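Hypothetical protein PH1918 (Pyrococcus horikoshii, PDB 2D16) is of unknown function but probably acts on adenosine or an adenosine nucleotide, as an adenosine-specific kinase would. Local coordinates at residues 21-26 / 79-84; 27-32 / 58-63; 46-51 / 68-73; 112-117 / 132-137. All blocks are in the same frame, centred on the assembly; numbering follows the deposited sequence.

From the N terminus, contact 1 opens at 21-26, where strand 16-22 gives way to helix 25-39, and closes a long loop at 79-84 on strand 82-88. Contacts 2 and 3 both fall within that loop and cross, their segments alternating: 27-32 and 46-51 come first, then 58-63 and 68-73. Contact 2 lays helix 25-39 against strand 56-61, and contact 3 seats helix 64-77 on strand 44-51, so the three tie two helices to the same five-stranded antiparallel sheet. Contact 4 follows in series, pairing 112-117 with 132-137 in a hairpin of the separate three-stranded sheet; its centre is about 21 Å from that of contact 1.

Contact 1: 21-26 / 79-84; sequences QGNFSI and AGHVFV
With CG anti to the backbone N (chi1 -177°) and a bend at chi2, the Gln21 side chain crosses that of His81 at about a right angle and carries its amide to Gly80, in the type II turn leading into strand 82-88. Gln21 NE2 donates to Gly80 O at 3.1 Å, lying in the plane of that carbonyl. Gln21 OE1 sits 3.2 Å from Val82 CG2 and is hydrogen-bonded to Tyr109 OH. Gly22 N reaches His81 O at 2.7 Å in a nearly straight bond (170° at the hydrogen). The Phe83 ring presents its edge to Gly22 N, and Phe83 CE2 comes within 3.5 Å of Gln21 N. The end of strand 16-22 meets the start of strand 82-88, neighbours inside the five-stranded antiparallel sheet, with Gln21 and Val82 as a non-hydrogen-bonded pair; beyond it the chain runs to Phe24, the N-cap residue of helix 25-39. Asn23 CA stands over the centre of one face of the His81 ring, 3.7 Å from the centroid, in a CH-pi contact. A water in the ring plane lies 2.8 Å from His81 NE2 and bonds weakly to Ser25 N. Replacing His81 by alanine is likely to leave Asn23 CA without its ring and the water without its partner at NE2. Ser25 OG, held by Asn50 O, also meets the ring edge, 3.1 Å from His81 CD2.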
loop_
_atom_site.group_PDB
_atom_site.type_symbol
_atom_site.label_atom_id
_atom_site.label_comp_id
_atom_site.label_asym_id
_atom_site.label_seq_id
_atom_site.Cartn_x
_atom_site.Cartn_y
_atom_site.Cartn_z
ATOM N N GLN A 21 -14.747 -7.536 -50.110
ATOM C CA GLN A 21 -14.923 -6.595 -51.211
ATOM C C GLN A 21 -14.682 -5.203 -50.637
ATOM O O GLN A 21 -15.315 -4.807 -49.649
ATOM C CB GLN A 21 -16.344 -6.698 -51.780
ATOM C CG GLN A 21 -16.602 -5.798 -53.001
ATOM C CD GLN A 21 -15.975 -6.328 -54.291
ATOM O OE1 GLN A 21 -15.843 -7.541 -54.473
ATOM N NE2 GLN A 21 -15.572 -5.425 -55.177
ATOM N N GLY A 22 -13.756 -4.467 -51.248
ATOM C CA GLY A 22 -13.437 -3.138 -50.762
ATOM C C GLY A 22 -13.449 -2.046 -51.814
ATOM O O GLY A 22 -14.163 -2.130 -52.811
ATOM N N ASN A 23 -12.640 -1.018 -51.576
ATOM C CA ASN A 23 -12.541 0.126 -52.471
ATOM C C ASN A 23 -11.206 0.833 -52.246
ATOM O O ASN A 23 -10.596 0.692 -51.185
ATOM C CB ASN A 23 -13.711 1.080 -52.185
ATOM C CG ASN A 23 -13.555 2.434 -52.847
ATOM O OD1 ASN A 23 -12.890 3.324 -52.315
ATOM N ND2 ASN A 23 -14.172 2.599 -54.009
ATOM N N PHE A 24 -10.750 1.574 -53.256
ATOM C CA PHE A 24 -9.504 2.335 -53.163
ATOM C C PHE A 24 -8.320 1.424 -52.835
ATOM O O PHE A 24 -7.578 1.658 -51.879
ATOM C CB PHE A 24 -9.675 3.423 -52.090
ATOM C CG PHE A 24 -8.665 4.541 -52.163
ATOM C CD1 PHE A 24 -7.843 4.701 -53.277
ATOM C CD2 PHE A 24 -8.559 5.454 -51.117
ATOM C CE1 PHE A 24 -6.930 5.756 -53.343
ATOM C CE2 PHE A 24 -7.648 6.513 -51.176
ATOM C CZ PHE A 24 -6.832 6.662 -52.293
ATOM N N SER A 25 -8.141 0.399 -53.661
ATOM C CA SER A 25 -7.087 -0.592 -53.476
ATOM C C SER A 25 -5.687 -0.105 -53.097
ATOM O O SER A 25 -5.081 -0.647 -52.175
ATOM C CB SER A 25 -6.986 -1.472 -54.724
ATOM O OG SER A 25 -8.210 -2.144 -54.960
ATOM N N ILE A 26 -5.157 0.899 -53.792
ATOM C CA ILE A 26 -3.803 1.345 -53.466
ATOM C C ILE A 26 -3.647 1.865 -52.045
ATOM O O ILE A 26 -2.584 1.723 -51.442
ATOM C CB ILE A 26 -3.272 2.411 -54.461
ATOM C CG1 ILE A 26 -4.173 3.645 -54.468
ATOM C CG2 ILE A 26 -3.147 1.795 -55.852
ATOM C CD1 ILE A 26 -3.656 4.756 -55.365
ATOM N N ALA A 79 -11.203 -10.536 -59.680
ATOM C CA ALA A 79 -12.246 -9.530 -59.491
ATOM C C ALA A 79 -11.752 -8.220 -58.876
ATOM O O ALA A 79 -11.080 -8.215 -57.843
ATOM C CB ALA A 79 -13.375 -10.107 -58.642
ATOM N N GLY A 80 -12.102 -7.110 -59.516
ATOM C CA GLY A 80 -11.690 -5.808 -59.027
ATOM C C GLY A 80 -12.190 -5.497 -57.627
ATOM O O GLY A 80 -13.316 -5.842 -57.265
ATOM N N HIS A 81 -11.335 -4.842 -56.849
ATOM C CA HIS A 81 -11.605 -4.397 -55.470
ATOM C C HIS A 81 -11.799 -5.556 -54.461
ATOM O O HIS A 81 -12.177 -5.359 -53.314
ATOM C CB HIS A 81 -12.855 -3.517 -55.493
ATOM C CG HIS A 81 -12.463 -2.090 -55.775
ATOM N ND1 HIS A 81 -13.332 -1.157 -56.240
ATOM C CD2 HIS A 81 -11.216 -1.483 -55.593
ATOM C CE1 HIS A 81 -12.623 -0.015 -56.331
ATOM N NE2 HIS A 81 -11.354 -0.180 -55.950
ATOM N N VAL A 82 -11.520 -6.788 -54.871
ATOM C CA VAL A 82 -11.614 -7.911 -53.949
ATOM C C VAL A 82 -10.291 -7.976 -53.193
ATOM O O VAL A 82 -9.229 -7.711 -53.763
ATOM C CB VAL A 82 -11.826 -9.250 -54.703
ATOM C CG1 VAL A 82 -11.568 -10.430 -53.768
ATOM C CG2 VAL A 82 -13.245 -9.321 -55.252
ATOM N N PHE A 83 -10.347 -8.293 -51.905
ATOM C CA PHE A 83 -9.120 -8.417 -51.138
ATOM C C PHE A 83 -9.070 -9.784 -50.478
ATOM O O PHE A 83 -10.105 -10.367 -50.135
ATOM C CB PHE A 83 -8.971 -7.277 -50.107
ATOM C CG PHE A 83 -10.042 -7.237 -49.041
ATOM C CD1 PHE A 83 -9.923 -7.999 -47.880
ATOM C CD2 PHE A 83 -11.137 -6.389 -49.176
ATOM C CE1 PHE A 83 -10.879 -7.913 -46.861
ATOM C CE2 PHE A 83 -12.101 -6.294 -48.165
ATOM C CZ PHE A 83 -11.971 -7.057 -47.003
ATOM N N VAL A 84 -7.856 -10.307 -50.349
ATOM C CA VAL A 84 -7.635 -11.613 -49.750
ATOM C C VAL A 84 -6.637 -11.512 -48.607
ATOM O O VAL A 84 -5.559 -10.934 -48.759
ATOM C CB VAL A 84 -7.067 -12.623 -50.781
ATOM C CG1 VAL A 84 -6.780 -13.958 -50.093
ATOM C CG2 VAL A 84 -8.045 -12.811 -51.933
HETATM O O HOH W 1 -9.325 1.598 -56.502
#

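Contact 2: 27-32 / 58-63; sequences FTVDDL and RYTGND
Val29 and Thr60 carry this contact, each setting a methyl against the backbone or side chain opposite. Val29 CG2 rests 3.8 Å from Tyr59 CA and 3.9 Å from Arg58 O, so the branch packs on the peptide that links the two strand residues. The other branch, Val29 CG1, meets Arg58 CB at 4.1 Å, the two side chains crossing at about a right angle. One residue along the strand, Thr60 CG2 fits against the helix backbone, 3.4 Å from Val29 O, and touches Asp30 OD1 at 3.6 Å. The carboxylate therefore meets a methyl rather than the hydroxyl.

The threonine torsion accounts for this: OG1 lies anti to the backbone N (chi1 -176°), leaving CG2 to face the helix while OG1 bonds to Asp162 O of the second subunit. Ile161 of that subunit packs on both Asp30 and Thr60, and Gly61, whose backbone angles call for glycine, makes backbone hydrogen bonds to the same subunit. The outer end of Arg58 leads away from 27-32, running past Ile26 of the same helix to a salt bridge between its NH2 and Glu51 OE1.

The short axes of 27-32 and 58-61 run nearly parallel, 12° apart and 7.9 Å at closest approach, with Val29 and Thr60 filling the gap between them. Helix 25-39 thus lies along strand 56-61, outermost in this chain's sheet, and also reaches the next strand, 44-51, where Thr28 packs on Met49 and Leu32 on Ile47.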
loop_
_atom_site.group_PDB
_atom_site.type_symbol
_atom_site.label_atom_id
_atom_site.label_comp_id
_atom_site.label_asym_id
_atom_site.label_seq_id
_atom_site.Cartn_x
_atom_site.Cartn_y
_atom_site.Cartn_z
ATOM N N PHE A 27 -4.702 2.460 -51.503
ATOM C CA PHE A 27 -4.662 2.972 -50.141
ATOM C C PHE A 27 -5.004 1.865 -49.153
ATOM O O PHE A 27 -4.295 1.627 -48.177
ATOM C CB PHE A 27 -5.685 4.094 -49.967
ATOM C CG PHE A 27 -5.922 4.478 -48.531
ATOM C CD1 PHE A 27 -5.065 5.363 -47.879
ATOM C CD2 PHE A 27 -6.991 3.936 -47.821
ATOM C CE1 PHE A 27 -5.267 5.704 -46.541
ATOM C CE2 PHE A 27 -7.203 4.269 -46.481
ATOM C CZ PHE A 27 -6.341 5.154 -45.839
ATOM N N THR A 28 -6.114 1.195 -49.429
ATOM C CA THR A 28 -6.627 0.148 -48.564
ATOM C C THR A 28 -5.740 -1.062 -48.317
ATOM O O THR A 28 -5.705 -1.570 -47.197
ATOM C CB THR A 28 -8.001 -0.305 -49.079
ATOM O OG1 THR A 28 -8.837 0.852 -49.208
ATOM C CG2 THR A 28 -8.651 -1.290 -48.116
ATOM N N VAL A 29 -5.022 -1.530 -49.333
ATOM C CA VAL A 29 -4.164 -2.693 -49.127
ATOM C C VAL A 29 -3.193 -2.438 -47.972
ATOM O O VAL A 29 -2.977 -3.309 -47.127
ATOM C CB VAL A 29 -3.380 -3.069 -50.417
ATOM C CG1 VAL A 29 -2.289 -2.046 -50.704
ATOM C CG2 VAL A 29 -2.795 -4.472 -50.274
ATOM N N ASP A 30 -2.636 -1.231 -47.919
ATOM C CA ASP A 30 -1.703 -0.854 -46.861
ATOM C C ASP A 30 -2.416 -0.490 -45.559
ATOM O O ASP A 30 -2.022 -0.927 -44.479
ATOM C CB ASP A 30 -0.860 0.354 -47.292
ATOM C CG ASP A 30 0.326 -0.021 -48.167
ATOM O OD1 ASP A 30 0.445 -1.195 -48.579
ATOM O OD2 ASP A 30 1.148 0.882 -48.442
ATOM N N ASP A 31 -3.464 0.319 -45.662
ATOM C CA ASP A 31 -4.185 0.764 -44.477
ATOM C C ASP A 31 -4.880 -0.362 -43.718
ATOM O O ASP A 31 -4.907 -0.364 -42.485
ATOM C CB ASP A 31 -5.200 1.841 -44.857
ATOM C CG ASP A 31 -5.570 2.718 -43.682
ATOM O OD1 ASP A 31 -4.682 3.448 -43.191
ATOM O OD2 ASP A 31 -6.738 2.679 -43.244
ATOM N N LEU A 32 -5.443 -1.320 -44.445
ATOM C CA LEU A 32 -6.114 -2.441 -43.796
ATOM C C LEU A 32 -5.054 -3.334 -43.148
ATOM O O LEU A 32 -5.290 -3.936 -42.097
ATOM C CB LEU A 32 -6.943 -3.221 -44.819
ATOM C CG LEU A 32 -7.822 -4.374 -44.323
ATOM C CD1 LEU A 32 -8.646 -3.941 -43.112
ATOM C CD2 LEU A 32 -8.725 -4.830 -45.468
ATOM N N ARG A 58 -2.308 -5.768 -55.788
ATOM C CA ARG A 58 -1.413 -5.122 -54.836
ATOM C C ARG A 58 -1.319 -6.009 -53.606
ATOM O O ARG A 58 -2.240 -6.775 -53.325
ATOM C CB ARG A 58 -1.971 -3.759 -54.421
ATOM C CG ARG A 58 -2.350 -2.857 -55.576
ATOM C CD ARG A 58 -1.130 -2.477 -56.391
ATOM N NE ARG A 58 -1.430 -1.407 -57.333
ATOM C CZ ARG A 58 -0.504 -0.649 -57.911
ATOM N NH1 ARG A 58 0.778 -0.851 -57.640
ATOM N NH2 ARG A 58 -0.859 0.320 -58.742
ATOM N N TYR A 59 -0.222 -5.904 -52.864
ATOM C CA TYR A 59 -0.078 -6.724 -51.674
ATOM C C TYR A 59 0.927 -6.181 -50.667
ATOM O O TYR A 59 1.772 -5.342 -50.989
ATOM C CB TYR A 59 0.324 -8.148 -52.068
ATOM C CG TYR A 59 1.770 -8.271 -52.498
ATOM C CD1 TYR A 59 2.775 -8.522 -51.562
ATOM C CD2 TYR A 59 2.136 -8.111 -53.834
ATOM C CE1 TYR A 59 4.113 -8.610 -51.948
ATOM C CE2 TYR A 59 3.469 -8.197 -54.231
ATOM C CZ TYR A 59 4.450 -8.447 -53.281
ATOM O OH TYR A 59 5.770 -8.533 -53.665
ATOM N N THR A 60 0.885 -6.610 -49.434
ATOM C CA THR A 60 1.751 -6.281 -48.314
ATOM C C THR A 60 1.376 -7.206 -47.163
ATOM O O THR A 60 0.671 -8.199 -47.363
ATOM C CB THR A 60 1.597 -4.804 -47.875
ATOM O OG1 THR A 60 2.537 -4.513 -46.832
ATOM C CG2 THR A 60 0.189 -4.532 -47.371
ATOM N N GLY A 61 1.926 -6.903 -46.012
ATOM C CA GLY A 61 1.726 -7.722 -44.832
ATOM C C GLY A 61 3.032 -7.757 -44.066
ATOM O O GLY A 61 3.864 -6.863 -44.234
ATOM N N ASN A 62 3.224 -8.775 -43.230
ATOM C CA ASN A 62 4.455 -8.885 -42.451
ATOM C C ASN A 62 4.995 -10.313 -42.446
ATOM O O ASN A 62 5.677 -10.729 -41.504
ATOM C CB ASN A 62 4.218 -8.410 -41.016
ATOM C CG ASN A 62 3.227 -9.280 -40.272
ATOM O OD1 ASN A 62 2.659 -10.214 -40.837
ATOM N ND2 ASN A 62 3.014 -8.979 -38.996
ATOM N N ASP A 63 4.682 -11.055 -43.503
ATOM C CA ASP A 63 5.131 -12.436 -43.655
ATOM C C ASP A 63 5.302 -12.744 -45.140
ATOM O O ASP A 63 4.330 -12.785 -45.895
ATOM C CB ASP A 63 4.118 -13.409 -43.049
ATOM C CG ASP A 63 4.632 -14.837 -43.024
ATOM O OD1 ASP A 63 5.494 -15.141 -42.171
ATOM O OD2 ASP A 63 4.192 -15.650 -43.861
#

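Contact 3: 46-51 / 68-73; sequences GIAMNE and ALAAKN
Ala48 and Ala70 bring strand and helix together through methyl groups, and the apolar contacts come first. Ala48 CB approaches Ala70 CB to 4.1 Å and Ala71 CB to 4.3 Å, lodging against one turn of the helix. Ala71 is also the residue whose CA is nearest that of Ala48.

Contacts of methyls with backbone are closer still. Ala48 CB lies 3.6 Å from Ala71 CA and 3.5 Å from Ala70 O, while in return Ala70 CB settles 3.7 Å from Gly46 C. Since Gly46 has no side chain, that methyl can come down directly on the strand. Small residues on both partners let the short axes of 46-51 and 68-73 approach to 6.4 Å, with a crossing angle of -25°.

The contact itself is thus apolar and backbone packing; a polar tie lies beyond it, where Asn50 ND2, farther along the strand, bonds to Ala74 O near the end of the same helix and to Ala79 O in the turn that follows.

Strand 44-51 is inside the five-stranded antiparallel sheet, flanked by strands 56-61 and 82-88. Helix 64-77 packs on its Gly46 and Ala48 side, while Ile47 and Met49 point away from it and touch helix 25-39, giving a layered alpha+beta fold with a helix against each face of this strand.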
loop_
_atom_site.group_PDB
_atom_site.type_symbol
_atom_site.label_atom_id
_atom_site.label_comp_id
_atom_site.label_asym_id
_atom_site.label_seq_id
_atom_site.Cartn_x
_atom_site.Cartn_y
_atom_site.Cartn_z
ATOM N N GLY A 46 -0.661 -11.940 -44.743
ATOM C CA GLY A 46 -0.424 -11.427 -46.072
ATOM C C GLY A 46 -1.778 -10.921 -46.537
ATOM O O GLY A 46 -2.803 -11.541 -46.243
ATOM N N ILE A 47 -1.801 -9.779 -47.214
ATOM C CA ILE A 47 -3.051 -9.245 -47.740
ATOM C C ILE A 47 -2.798 -8.750 -49.160
ATOM O O ILE A 47 -1.776 -8.116 -49.439
ATOM C CB ILE A 47 -3.620 -8.085 -46.867
ATOM C CG1 ILE A 47 -4.932 -7.575 -47.480
ATOM C CG2 ILE A 47 -2.614 -6.944 -46.751
ATOM C CD1 ILE A 47 -5.619 -6.487 -46.663
ATOM N N ALA A 48 -3.714 -9.085 -50.060
ATOM C CA ALA A 48 -3.614 -8.673 -51.451
ATOM C C ALA A 48 -4.967 -8.111 -51.866
ATOM O O ALA A 48 -6.007 -8.569 -51.397
ATOM C CB ALA A 48 -3.239 -9.858 -52.326
ATOM N N MET A 49 -4.949 -7.113 -52.739
ATOM C CA MET A 49 -6.183 -6.489 -53.185
ATOM C C MET A 49 -6.044 -6.093 -54.644
ATOM O O MET A 49 -5.012 -5.557 -55.057
ATOM C CB MET A 49 -6.478 -5.265 -52.320
ATOM C CG MET A 49 -7.853 -4.667 -52.529
ATOM S SD MET A 49 -8.229 -3.508 -51.204
ATOM C CE MET A 49 -9.895 -2.967 -51.694
ATOM N N ASN A 50 -7.089 -6.360 -55.420
ATOM C CA ASN A 50 -7.071 -6.070 -56.848
ATOM C C ASN A 50 -7.498 -4.665 -57.232
ATOM O O ASN A 50 -8.524 -4.162 -56.776
ATOM C CB ASN A 50 -7.940 -7.084 -57.597
ATOM C CG ASN A 50 -7.492 -8.509 -57.366
ATOM O OD1 ASN A 50 -6.298 -8.777 -57.247
ATOM N ND2 ASN A 50 -8.447 -9.434 -57.307
ATOM N N GLU A 51 -6.690 -4.038 -58.081
ATOM C CA GLU A 51 -6.967 -2.696 -58.574
ATOM C C GLU A 51 -7.352 -2.847 -60.047
ATOM O O GLU A 51 -6.552 -3.302 -60.865
ATOM C CB GLU A 51 -5.725 -1.814 -58.428
ATOM C CG GLU A 51 -5.966 -0.363 -58.790
ATOM C CD GLU A 51 -4.704 0.469 -58.727
ATOM O OE1 GLU A 51 -3.607 -0.118 -58.625
ATOM O OE2 GLU A 51 -4.811 1.712 -58.791
ATOM N N ALA A 68 3.023 -13.867 -50.487
ATOM C CA ALA A 68 3.091 -14.482 -51.807
ATOM C C ALA A 68 1.804 -15.255 -52.095
ATOM O O ALA A 68 1.258 -15.179 -53.195
ATOM C CB ALA A 68 4.304 -15.417 -51.891
ATOM N N LEU A 69 1.318 -15.994 -51.101
ATOM C CA LEU A 69 0.097 -16.775 -51.260
ATOM C C LEU A 69 -1.155 -15.909 -51.388
ATOM O O LEU A 69 -2.059 -16.230 -52.159
ATOM C CB LEU A 69 -0.070 -17.746 -50.089
ATOM C CG LEU A 69 0.802 -19.002 -50.143
ATOM C CD1 LEU A 69 0.653 -19.799 -48.857
ATOM C CD2 LEU A 69 0.397 -19.841 -51.348
ATOM N N ALA A 70 -1.213 -14.820 -50.628
ATOM C CA ALA A 70 -2.371 -13.935 -50.690
ATOM C C ALA A 70 -2.455 -13.339 -52.090
ATOM O O ALA A 70 -3.526 -13.277 -52.688
ATOM C CB ALA A 70 -2.247 -12.824 -49.646
ATOM N N ALA A 71 -1.311 -12.910 -52.613
ATOM C CA ALA A 71 -1.251 -12.317 -53.943
ATOM C C ALA A 71 -1.608 -13.326 -55.033
ATOM O O ALA A 71 -2.311 -13.000 -55.987
ATOM C CB ALA A 71 0.142 -11.744 -54.190
ATOM N N LYS A 72 -1.117 -14.552 -54.891
ATOM C CA LYS A 72 -1.395 -15.593 -55.870
ATOM C C LYS A 72 -2.893 -15.893 -55.923
ATOM O O LYS A 72 -3.464 -16.033 -57.003
ATOM C CB LYS A 72 -0.622 -16.865 -55.516
ATOM C CG LYS A 72 -0.743 -17.977 -56.545
ATOM C CD LYS A 72 0.056 -19.201 -56.104
ATOM C CE LYS A 72 -0.038 -20.328 -57.122
ATOM N NZ LYS A 72 0.708 -21.544 -56.682
ATOM N N ASN A 73 -3.522 -15.994 -54.755
ATOM C CA ASN A 73 -4.958 -16.269 -54.685
ATOM C C ASN A 73 -5.759 -15.083 -55.219
ATOM O O ASN A 73 -6.728 -15.255 -55.959
ATOM C CB ASN A 73 -5.393 -16.547 -53.240
ATOM C CG ASN A 73 -5.084 -17.967 -52.789
ATOM O OD1 ASN A 73 -5.622 -18.939 -53.326
ATOM N ND2 ASN A 73 -4.209 -18.091 -51.806
#

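Contact 4: 112-117 / 132-137; sequences SENPFQ and VVDGKA
Asp134 OD1 is gripped by two donors, Ser112 OG and Asn114 ND2, which reach it from opposite faces of the carboxylate plane. The site closes the open end of the beta hairpin made by strands 116-122 and 127-134. Ser112 OG donates to Asp134 OD1 at 2.6 Å, on the syn side of that oxygen and 27° out of the carboxylate plane. From above the plane, 37° out of it, Asn114 ND2 comes to within 2.9 Å of Asp134 OD1. The same Ser112 OG accepts from Asn114 N at 3.1 Å, an ST turn that fixes the asparagine beside the carboxylate. The Asp134 side chain reaches both donors with its CG anti to the backbone N (chi1 -165°). With alanine in place of Asp134, Ser112 OG and Asn114 ND2 would probably lose their shared acceptor and the asparagine amide would be freer to turn.

In the hairpin ladder Gln117 and Val133 form an antiparallel hydrogen-bonded pair, with Gln117 N to Val133 O at 3.0 Å and Val133 N to Gln117 O at 2.9 Å. Next to it, Phe116 faces Asp134 in a non-hydrogen-bonded pair. Phe116 CE1 lies 3.5 Å from Asp134 CG. Phe116 CZ meets Val132 CB at 3.7 Å, and the ring packs on Val17 and Ile19 of strand 16-22. Gln117 and Val133 point the same way from the sheet: Gln117 NE2 bonds to Asp8 OD1, and Gln117 OE1 touches Val133 CG2 at 3.5 Å.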
loop_
_atom_site.group_PDB
_atom_site.type_symbol
_atom_site.label_atom_id
_atom_site.label_comp_id
_atom_site.label_asym_id
_atom_site.label_seq_id
_atom_site.Cartn_x
_atom_site.Cartn_y
_atom_site.Cartn_z
ATOM N N SER A 112 -12.389 -18.462 -42.562
ATOM C CA SER A 112 -12.217 -19.717 -41.834
ATOM C C SER A 112 -10.921 -20.401 -42.225
ATOM O O SER A 112 -10.115 -19.850 -42.979
ATOM C CB SER A 112 -13.385 -20.676 -42.097
ATOM O OG SER A 112 -13.182 -21.439 -43.273
ATOM N N GLU A 113 -10.727 -21.605 -41.696
ATOM C CA GLU A 113 -9.543 -22.399 -41.998
ATOM C C GLU A 113 -9.944 -23.700 -42.700
ATOM O O GLU A 113 -9.106 -24.572 -42.919
ATOM C CB GLU A 113 -8.762 -22.724 -40.717
ATOM C CG GLU A 113 -9.473 -23.679 -39.772
ATOM C CD GLU A 113 -8.551 -24.231 -38.697
ATOM O OE1 GLU A 113 -7.481 -24.773 -39.055
ATOM O OE2 GLU A 113 -8.896 -24.132 -37.499
ATOM N N ASN A 114 -11.226 -23.832 -43.041
ATOM C CA ASN A 114 -11.708 -25.030 -43.739
ATOM C C ASN A 114 -11.216 -25.006 -45.183
ATOM O O ASN A 114 -10.659 -24.008 -45.644
ATOM C CB ASN A 114 -13.244 -25.058 -43.843
ATOM C CG ASN A 114 -13.943 -25.115 -42.509
ATOM O OD1 ASN A 114 -13.574 -25.885 -41.627
ATOM N ND2 ASN A 114 -14.994 -24.310 -42.367
ATOM N N PRO A 115 -11.388 -26.125 -45.907
ATOM C CA PRO A 115 -10.965 -26.135 -47.310
ATOM C C PRO A 115 -11.905 -25.046 -47.838
ATOM O O PRO A 115 -13.099 -25.061 -47.530
ATOM C CB PRO A 115 -11.355 -27.534 -47.766
ATOM C CG PRO A 115 -11.120 -28.349 -46.517
ATOM C CD PRO A 115 -11.741 -27.481 -45.448
ATOM N N PHE A 116 -11.380 -24.110 -48.617
ATOM C CA PHE A 116 -12.175 -22.961 -49.052
ATOM C C PHE A 116 -12.154 -22.718 -50.556
ATOM O O PHE A 116 -11.110 -22.854 -51.194
ATOM C CB PHE A 116 -11.608 -21.734 -48.329
ATOM C CG PHE A 116 -12.578 -20.598 -48.149
ATOM C CD1 PHE A 116 -13.338 -20.500 -46.988
ATOM C CD2 PHE A 116 -12.676 -19.593 -49.101
ATOM C CE1 PHE A 116 -14.181 -19.410 -46.773
ATOM C CE2 PHE A 116 -13.519 -18.494 -48.901
ATOM C CZ PHE A 116 -14.270 -18.404 -47.732
ATOM N N GLN A 117 -13.305 -22.344 -51.117
ATOM C CA GLN A 117 -13.396 -22.052 -52.546
ATOM C C GLN A 117 -14.098 -20.723 -52.784
ATOM O O GLN A 117 -14.971 -20.322 -52.016
ATOM C CB GLN A 117 -14.189 -23.127 -53.293
ATOM C CG GLN A 117 -13.662 -24.536 -53.165
ATOM C CD GLN A 117 -14.515 -25.517 -53.945
ATOM O OE1 GLN A 117 -15.745 -25.440 -53.913
ATOM N NE2 GLN A 117 -13.871 -26.446 -54.647
ATOM N N VAL A 132 -18.898 -18.087 -51.806
ATOM C CA VAL A 132 -17.774 -18.841 -51.280
ATOM C C VAL A 132 -18.247 -20.160 -50.694
ATOM O O VAL A 132 -19.311 -20.232 -50.082
ATOM C CB VAL A 132 -17.016 -18.050 -50.185
ATOM C CG1 VAL A 132 -16.413 -16.783 -50.788
ATOM C CG2 VAL A 132 -17.953 -17.703 -49.027
ATOM N N VAL A 133 -17.475 -21.215 -50.925
ATOM C CA VAL A 133 -17.810 -22.519 -50.367
ATOM C C VAL A 133 -16.883 -22.648 -49.172
ATOM O O VAL A 133 -15.680 -22.853 -49.324
ATOM C CB VAL A 133 -17.534 -23.677 -51.357
ATOM C CG1 VAL A 133 -17.868 -25.013 -50.689
ATOM C CG2 VAL A 133 -18.374 -23.503 -52.615
ATOM N N ASP A 134 -17.445 -22.496 -47.980
ATOM C CA ASP A 134 -16.657 -22.571 -46.760
ATOM C C ASP A 134 -16.736 -23.980 -46.182
ATOM O O ASP A 134 -17.578 -24.265 -45.330
ATOM C CB ASP A 134 -17.179 -21.550 -45.744
ATOM C CG ASP A 134 -16.211 -21.314 -44.602
ATOM O OD1 ASP A 134 -15.412 -22.229 -44.297
ATOM O OD2 ASP A 134 -16.259 -20.217 -44.000
ATOM N N GLY A 135 -15.853 -24.856 -46.659
ATOM C CA GLY A 135 -15.833 -26.232 -46.194
ATOM C C GLY A 135 -16.980 -27.059 -46.753
ATOM O O GLY A 135 -17.752 -26.584 -47.590
ATOM N N LYS A 136 -17.091 -28.304 -46.301
ATOM C CA LYS A 136 -18.167 -29.172 -46.765
ATOM C C LYS A 136 -19.500 -28.693 -46.197
ATOM O O LYS A 136 -19.537 -27.947 -45.220
ATOM C CB LYS A 136 -17.908 -30.622 -46.347
ATOM C CG LYS A 136 -16.677 -31.233 -47.003
ATOM C CD LYS A 136 -16.642 -32.748 -46.834
ATOM C CE LYS A 136 -15.458 -33.351 -47.579
ATOM N NZ LYS A 136 -15.477 -34.844 -47.567
ATOM N N ALA A 137 -20.593 -29.124 -46.818
ATOM C CA ALA A 137 -21.926 -28.726 -46.386
ATOM C C ALA A 137 -22.458 -29.607 -45.263
ATOM O O ALA A 137 -22.125 -30.791 -45.178
ATOM C CB ALA A 137 -22.888 -28.768 -47.571
#